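Local coordinates for sterol regulatory element-binding protein cleavage-activating protein (Schizosaccharomyces pombe, PDB 4YHC) that acts as an escort required for processing of sre1 at low sterol and oxygen levels, represented here by its WD40 domain, at residues Lys225-Ile230 with Asp234-Ala239; Gln343-Glu348 with Ser418-Arg423. The protein carries 9 engineered substitutions. All blocks are in the same frame, centred on the assembly; numbering follows the deposited sequence.

Contact 1: residues Lys225-Ile230 with Asp234-Ala239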
loop_
_atom_site.group_PDB
_atom_site.type_symbol
_atom_site.label_atom_id
_atom_site.label_comp_id
_atom_site.label_asym_id
_atom_site.label_seq_id
_atom_site.Cartn_x
_atom_site.Cartn_y
_atom_site.Cartn_z
ATOM N N LYS A 225 4.636 12.495 -12.309
ATOM C CA LYS A 225 3.599 12.697 -11.292
ATOM C C LYS A 225 3.713 11.706 -10.118
ATOM O O LYS A 225 3.240 12.003 -9.001
ATOM C CB LYS A 225 2.231 12.561 -11.950
ATOM C CG LYS A 225 1.903 13.609 -13.020
ATOM C CD LYS A 225 1.876 14.985 -12.374
ATOM C CE LYS A 225 1.251 16.103 -13.229
ATOM N NZ LYS A 225 -0.154 15.845 -13.562
ATOM N N ASP A 226 4.288 10.524 -10.362
ATOM C CA ASP A 226 4.319 9.518 -9.295
ATOM C C ASP A 226 5.202 8.343 -9.723
ATOM O O ASP A 226 5.527 8.136 -10.894
ATOM C CB ASP A 226 2.898 8.985 -8.978
ATOM C CG ASP A 226 2.694 8.695 -7.474
ATOM O OD1 ASP A 226 3.724 8.598 -6.723
ATOM O OD2 ASP A 226 1.506 8.521 -7.052
ATOM N N ILE A 227 5.574 7.588 -8.724
ATOM C CA ILE A 227 6.259 6.304 -8.916
ATOM C C ILE A 227 5.639 5.275 -8.008
ATOM O O ILE A 227 5.184 5.597 -6.894
ATOM C CB ILE A 227 7.778 6.395 -8.652
ATOM C CG1 ILE A 227 8.137 6.906 -7.255
ATOM C CG2 ILE A 227 8.436 7.262 -9.668
ATOM C CD1 ILE A 227 9.644 6.910 -7.011
ATOM N N TYR A 228 5.609 4.007 -8.456
ATOM C CA TYR A 228 4.996 2.962 -7.626
ATOM C C TYR A 228 5.727 1.679 -7.994
ATOM O O TYR A 228 6.054 1.471 -9.163
ATOM C CB TYR A 228 3.477 2.829 -7.882
ATOM C CG TYR A 228 2.783 1.912 -6.896
ATOM C CD1 TYR A 228 2.715 0.537 -7.150
ATOM C CD2 TYR A 228 2.239 2.380 -5.708
ATOM C CE1 TYR A 228 2.129 -0.339 -6.251
ATOM C CE2 TYR A 228 1.591 1.472 -4.811
ATOM C CZ TYR A 228 1.593 0.138 -5.114
ATOM O OH TYR A 228 1.024 -0.815 -4.340
ATOM N N GLY A 229 6.013 0.846 -7.023
ATOM C CA GLY A 229 6.840 -0.381 -7.283
ATOM C C GLY A 229 6.080 -1.682 -7.064
ATOM O O GLY A 229 5.167 -1.733 -6.248
ATOM N N ILE A 230 6.374 -2.710 -7.836
ATOM C CA ILE A 230 5.943 -4.112 -7.485
ATOM C C ILE A 230 7.276 -4.806 -7.232
ATOM O O ILE A 230 8.008 -5.178 -8.166
ATOM C CB ILE A 230 5.217 -4.819 -8.595
ATOM C CG1 ILE A 230 4.145 -3.929 -9.173
ATOM C CG2 ILE A 230 4.747 -6.233 -8.223
ATOM C CD1 ILE A 230 2.800 -4.156 -8.675
ATOM N N ASP A 234 10.430 -6.760 -9.552
ATOM C CA ASP A 234 11.510 -5.790 -9.776
ATOM C C ASP A 234 11.062 -4.731 -10.887
ATOM O O ASP A 234 11.766 -4.439 -11.839
ATOM C CB ASP A 234 12.825 -6.460 -10.143
ATOM C CG ASP A 234 14.015 -5.756 -9.569
ATOM O OD1 ASP A 234 13.869 -4.663 -8.996
ATOM O OD2 ASP A 234 15.108 -6.360 -9.599
ATOM N N ILE A 235 9.894 -4.179 -10.680
ATOM C CA ILE A 235 9.300 -3.257 -11.612
ATOM C C ILE A 235 8.972 -1.965 -10.896
ATOM O O ILE A 235 8.463 -2.014 -9.768
ATOM C CB ILE A 235 7.991 -3.802 -12.153
ATOM C CG1 ILE A 235 8.325 -4.879 -13.187
ATOM C CG2 ILE A 235 7.202 -2.714 -12.879
ATOM C CD1 ILE A 235 7.125 -5.663 -13.576
ATOM N N LEU A 236 9.240 -0.856 -11.574
ATOM C CA LEU A 236 8.798 0.455 -11.171
ATOM C C LEU A 236 7.894 1.062 -12.223
ATOM O O LEU A 236 8.219 0.983 -13.456
ATOM C CB LEU A 236 10.015 1.350 -11.012
ATOM C CG LEU A 236 9.716 2.763 -10.524
ATOM C CD1 LEU A 236 10.680 3.247 -9.494
ATOM C CD2 LEU A 236 9.742 3.760 -11.680
ATOM N N PHE A 237 6.783 1.660 -11.767
ATOM C CA PHE A 237 5.826 2.338 -12.657
ATOM C C PHE A 237 6.102 3.849 -12.462
ATOM O O PHE A 237 6.141 4.339 -11.322
ATOM C CB PHE A 237 4.376 2.009 -12.333
ATOM C CG PHE A 237 3.973 0.607 -12.640
ATOM C CD1 PHE A 237 4.264 -0.426 -11.763
ATOM C CD2 PHE A 237 3.286 0.307 -13.790
ATOM C CE1 PHE A 237 3.910 -1.717 -12.067
ATOM C CE2 PHE A 237 2.947 -0.948 -14.081
ATOM C CZ PHE A 237 3.219 -1.961 -13.214
ATOM N N LEU A 238 6.341 4.586 -13.552
ATOM C CA LEU A 238 6.572 6.032 -13.560
ATOM C C LEU A 238 5.356 6.690 -14.261
ATOM O O LEU A 238 5.162 6.495 -15.412
ATOM C CB LEU A 238 7.836 6.348 -14.329
ATOM C CG LEU A 238 8.487 7.767 -14.258
ATOM C CD1 LEU A 238 8.428 8.494 -15.578
ATOM C CD2 LEU A 238 7.961 8.729 -13.216
ATOM N N ALA A 239 4.529 7.401 -13.529
ATOM C CA ALA A 239 3.353 8.037 -14.020
ATOM C C ALA A 239 3.717 9.460 -14.437
ATOM O O ALA A 239 4.471 10.127 -13.774
ATOM C CB ALA A 239 2.327 8.139 -12.951
#
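Tyr228 and Phe237 face each other in the antiparallel hairpin that opens a four-stranded WD40 propeller blade. Their backbones exchange two hydrogen bonds: Phe237 N to Tyr228 O (2.7 Å) and Tyr228 N to Phe237 O (2.9 Å). Past the non-hydrogen-bonded pair Ile227-Leu238, Ala239 N donates to Asp226 O. A classic bulge then sets Lys225 and Asp226 both opposite Ala239, whose O accepts Lys225 N almost straight (2.8 Å, 174°) and Asp226 N weakly. Asp226 OD1 takes Ile227 N (2.9 Å) on its anti side, 32° out of the carboxylate plane, and a salt bridge from Lys177 on strand 175-182, while OD2 accepts N of Phe268, just ahead of strand 269-278. Lys225 NZ turns away to Asp241 and Ile263 O, and Asp234 pairs with Arg188. Near the turn Ile230 and Ile235 exchange backbone bonds, N to O both ways, and a G1 bulge places Asp234 and Ile235 opposite Ile230. On one face, Leu238 CD2 meets Ile227 CG2 at 3.9 Å. On the other, Phe237 has CG anti to its carbonyl carbon (chi1 -69°): its CE1 lies 3.7 Å from Ile230 CG1, and its CD1 3.7 Å from Tyr228 O, in the ring plane.

Contact 2: residues Gln343-Glu348 with Ser418-Arg423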
loop_
_atom_site.group_PDB
_atom_site.type_symbol
_atom_site.label_atom_id
_atom_site.label_comp_id
_atom_site.label_asym_id
_atom_site.label_seq_id
_atom_site.Cartn_x
_atom_site.Cartn_y
_atom_site.Cartn_z
ATOM N N GLN A 343 -7.282 -5.877 -22.754
ATOM C CA GLN A 343 -8.534 -5.101 -22.698
ATOM C C GLN A 343 -8.583 -4.198 -21.442
ATOM O O GLN A 343 -8.255 -4.626 -20.373
ATOM C CB GLN A 343 -9.724 -6.058 -22.692
ATOM C CG GLN A 343 -9.439 -7.339 -23.462
ATOM C CD GLN A 343 -10.622 -7.821 -24.267
ATOM O OE1 GLN A 343 -10.739 -7.509 -25.451
ATOM N NE2 GLN A 343 -11.510 -8.574 -23.632
ATOM N N GLU A 344 -9.033 -2.973 -21.603
ATOM C CA GLU A 344 -8.991 -1.932 -20.612
ATOM C C GLU A 344 -10.412 -1.584 -20.224
ATOM O O GLU A 344 -11.247 -1.338 -21.087
ATOM C CB GLU A 344 -8.317 -0.717 -21.174
ATOM C CG GLU A 344 -8.856 0.611 -20.674
ATOM C CD GLU A 344 -8.361 1.783 -21.512
ATOM O OE1 GLU A 344 -9.180 2.639 -21.972
ATOM O OE2 GLU A 344 -7.135 1.854 -21.711
ATOM N N ASN A 345 -10.690 -1.638 -18.930
ATOM C CA ASN A 345 -12.003 -1.380 -18.394
ATOM C C ASN A 345 -11.803 -0.288 -17.333
ATOM O O ASN A 345 -10.870 -0.379 -16.556
ATOM C CB ASN A 345 -12.573 -2.644 -17.789
ATOM C CG ASN A 345 -12.985 -3.664 -18.855
ATOM O OD1 ASN A 345 -13.896 -3.411 -19.668
ATOM N ND2 ASN A 345 -12.324 -4.827 -18.857
ATOM N N ILE A 346 -12.659 0.725 -17.341
ATOM C CA ILE A 346 -12.477 1.916 -16.570
ATOM C C ILE A 346 -13.682 2.090 -15.674
ATOM O O ILE A 346 -14.824 1.998 -16.094
ATOM C CB ILE A 346 -12.356 3.141 -17.497
ATOM C CG1 ILE A 346 -11.188 2.981 -18.424
ATOM C CG2 ILE A 346 -12.195 4.448 -16.736
ATOM C CD1 ILE A 346 -11.125 4.084 -19.475
ATOM N N HIS A 347 -13.434 2.343 -14.413
ATOM C CA HIS A 347 -14.507 2.570 -13.478
ATOM C C HIS A 347 -14.172 3.886 -12.793
ATOM O O HIS A 347 -13.086 4.021 -12.156
ATOM C CB HIS A 347 -14.530 1.423 -12.463
ATOM C CG HIS A 347 -15.623 1.521 -11.452
ATOM N ND1 HIS A 347 -16.941 1.254 -11.748
ATOM C CD2 HIS A 347 -15.610 1.942 -10.163
ATOM C CE1 HIS A 347 -17.693 1.492 -10.684
ATOM N NE2 HIS A 347 -16.906 1.911 -9.716
ATOM N N GLU A 348 -15.112 4.828 -12.876
ATOM C CA GLU A 348 -14.965 6.132 -12.276
ATOM C C GLU A 348 -15.826 6.200 -11.049
ATOM O O GLU A 348 -16.947 5.792 -11.099
ATOM C CB GLU A 348 -15.446 7.205 -13.282
ATOM C CG GLU A 348 -15.525 8.622 -12.703
ATOM C CD GLU A 348 -15.746 9.663 -13.865
ATOM O OE1 GLU A 348 -15.204 10.755 -13.854
ATOM O OE2 GLU A 348 -16.384 9.348 -14.866
ATOM N N SER A 418 -13.182 -8.058 -12.528
ATOM C CA SER A 418 -13.052 -9.082 -13.557
ATOM C C SER A 418 -14.422 -9.602 -14.039
ATOM O O SER A 418 -14.561 -9.959 -15.183
ATOM C CB SER A 418 -12.205 -10.262 -13.094
ATOM O OG SER A 418 -12.915 -11.017 -12.115
ATOM N N GLU A 419 -15.426 -9.653 -13.188
ATOM C CA GLU A 419 -16.741 -10.050 -13.634
ATOM C C GLU A 419 -17.621 -8.875 -14.033
ATOM O O GLU A 419 -18.740 -9.111 -14.477
ATOM C CB GLU A 419 -17.457 -10.778 -12.533
ATOM C CG GLU A 419 -16.617 -11.808 -11.832
ATOM C CD GLU A 419 -17.242 -12.156 -10.501
ATOM O OE1 GLU A 419 -17.946 -11.283 -9.972
ATOM O OE2 GLU A 419 -17.049 -13.282 -9.981
ATOM N N LYS A 420 -17.145 -7.640 -13.813
ATOM C CA LYS A 420 -17.891 -6.390 -14.094
ATOM C C LYS A 420 -19.207 -6.267 -13.333
ATOM O O LYS A 420 -20.236 -5.858 -13.866
ATOM C CB LYS A 420 -18.069 -6.165 -15.594
ATOM C CG LYS A 420 -16.734 -6.188 -16.348
ATOM C CD LYS A 420 -16.839 -6.578 -17.832
ATOM C CE LYS A 420 -16.662 -5.408 -18.806
ATOM N NZ LYS A 420 -17.930 -5.053 -19.515
ATOM N N LYS A 421 -19.139 -6.598 -12.060
ATOM C CA LYS A 421 -20.299 -6.734 -11.239
ATOM C C LYS A 421 -20.201 -5.792 -10.052
ATOM O O LYS A 421 -19.220 -5.830 -9.315
ATOM C CB LYS A 421 -20.418 -8.191 -10.756
ATOM C CG LYS A 421 -21.677 -8.483 -9.910
ATOM C CD LYS A 421 -22.992 -8.102 -10.622
ATOM C CE LYS A 421 -24.200 -8.003 -9.675
ATOM N NZ LYS A 421 -24.642 -9.374 -9.264
ATOM N N HIS A 422 -21.221 -4.962 -9.892
ATOM C CA HIS A 422 -21.361 -4.067 -8.783
ATOM C C HIS A 422 -22.340 -4.647 -7.760
ATOM O O HIS A 422 -23.261 -5.351 -8.143
ATOM C CB HIS A 422 -21.905 -2.759 -9.321
ATOM C CG HIS A 422 -21.739 -1.625 -8.386
ATOM N ND1 HIS A 422 -22.668 -1.320 -7.410
ATOM C CD2 HIS A 422 -20.746 -0.711 -8.264
ATOM C CE1 HIS A 422 -22.265 -0.257 -6.736
ATOM N NE2 HIS A 422 -21.107 0.137 -7.242
ATOM N N ARG A 423 -22.113 -4.403 -6.464
ATOM C CA ARG A 423 -23.078 -4.776 -5.405
ATOM C C ARG A 423 -23.088 -3.687 -4.360
ATOM O O ARG A 423 -22.031 -3.144 -4.035
ATOM C CB ARG A 423 -22.600 -6.024 -4.688
ATOM C CG ARG A 423 -23.177 -7.308 -5.182
ATOM C CD ARG A 423 -22.792 -8.468 -4.266
ATOM N NE ARG A 423 -21.873 -9.358 -4.952
ATOM C CZ ARG A 423 -22.247 -10.218 -5.887
ATOM N NH1 ARG A 423 -23.528 -10.311 -6.241
ATOM N NH2 ARG A 423 -21.346 -10.998 -6.466
#
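Asn345 OD1 and Lys420 CE make the nearest approach of this surface contact, 3.5 Å. The lysine side chain crosses that of Asn345 at about a right angle and meets it with its last methylene, while Lys420 NZ stays 4.4 Å from Asn345 OD1, too far for a hydrogen bond. The methylene beside an ammonium group carries some positive charge, so its approach to the amide oxygen is probably mildly favourable. A bend at chi3 (106°) places CE beside the asparagine, and chi4 (-111°) directs NZ away from the amide oxygen. Lys420 also touches a crystal neighbour, so its pose may owe something to the lattice.

Two residues further along each segment, His347 CE1 and His422 CD2 come only to 4.5 Å, the rings meeting obliquely. His347 NE2 and His422 NE2 are 5.2 Å apart, a separation at which protonation of both rings would probably be disfavoured. Tyr415, on strand 406-416, lies against three of the four side chains: its ring stacks on that of His347, and Lys420 and His422 touch it too. The backbones stay well apart, with Asn345 CA 8.8 Å from Lys420 CA. Strand 344-349 pairs instead with strand 299-304, and strand 421-432 with 406-416, through a hairpin whose G1 bulge sets Lys420 and Lys421 both opposite Ser416. Side chains alone thus bridge separate sheets, as between adjoining blades of a WD40 beta-propeller.

Contact 1 precedes contact 2 in the chain, and their centres lie about 23 Å apart, with nearest atoms about 13 Å apart. They share no sheet. The hairpin of contact 1 belongs to the four-stranded blade running from strand 226-230 to strand 253-259, and its centre is nearer the chain centre (13 Å, against 21 Å for contact 2). The link is the sheet that starts at strand 269-278: its first strand packs against the hairpin of contact 1, and it also contains strand 344-349 of contact 2, whose side chains meet those of segment 418-423. Together they follow the propeller from within one blade to the surface between two later sheets, in a region that by similarity interacts with sre1.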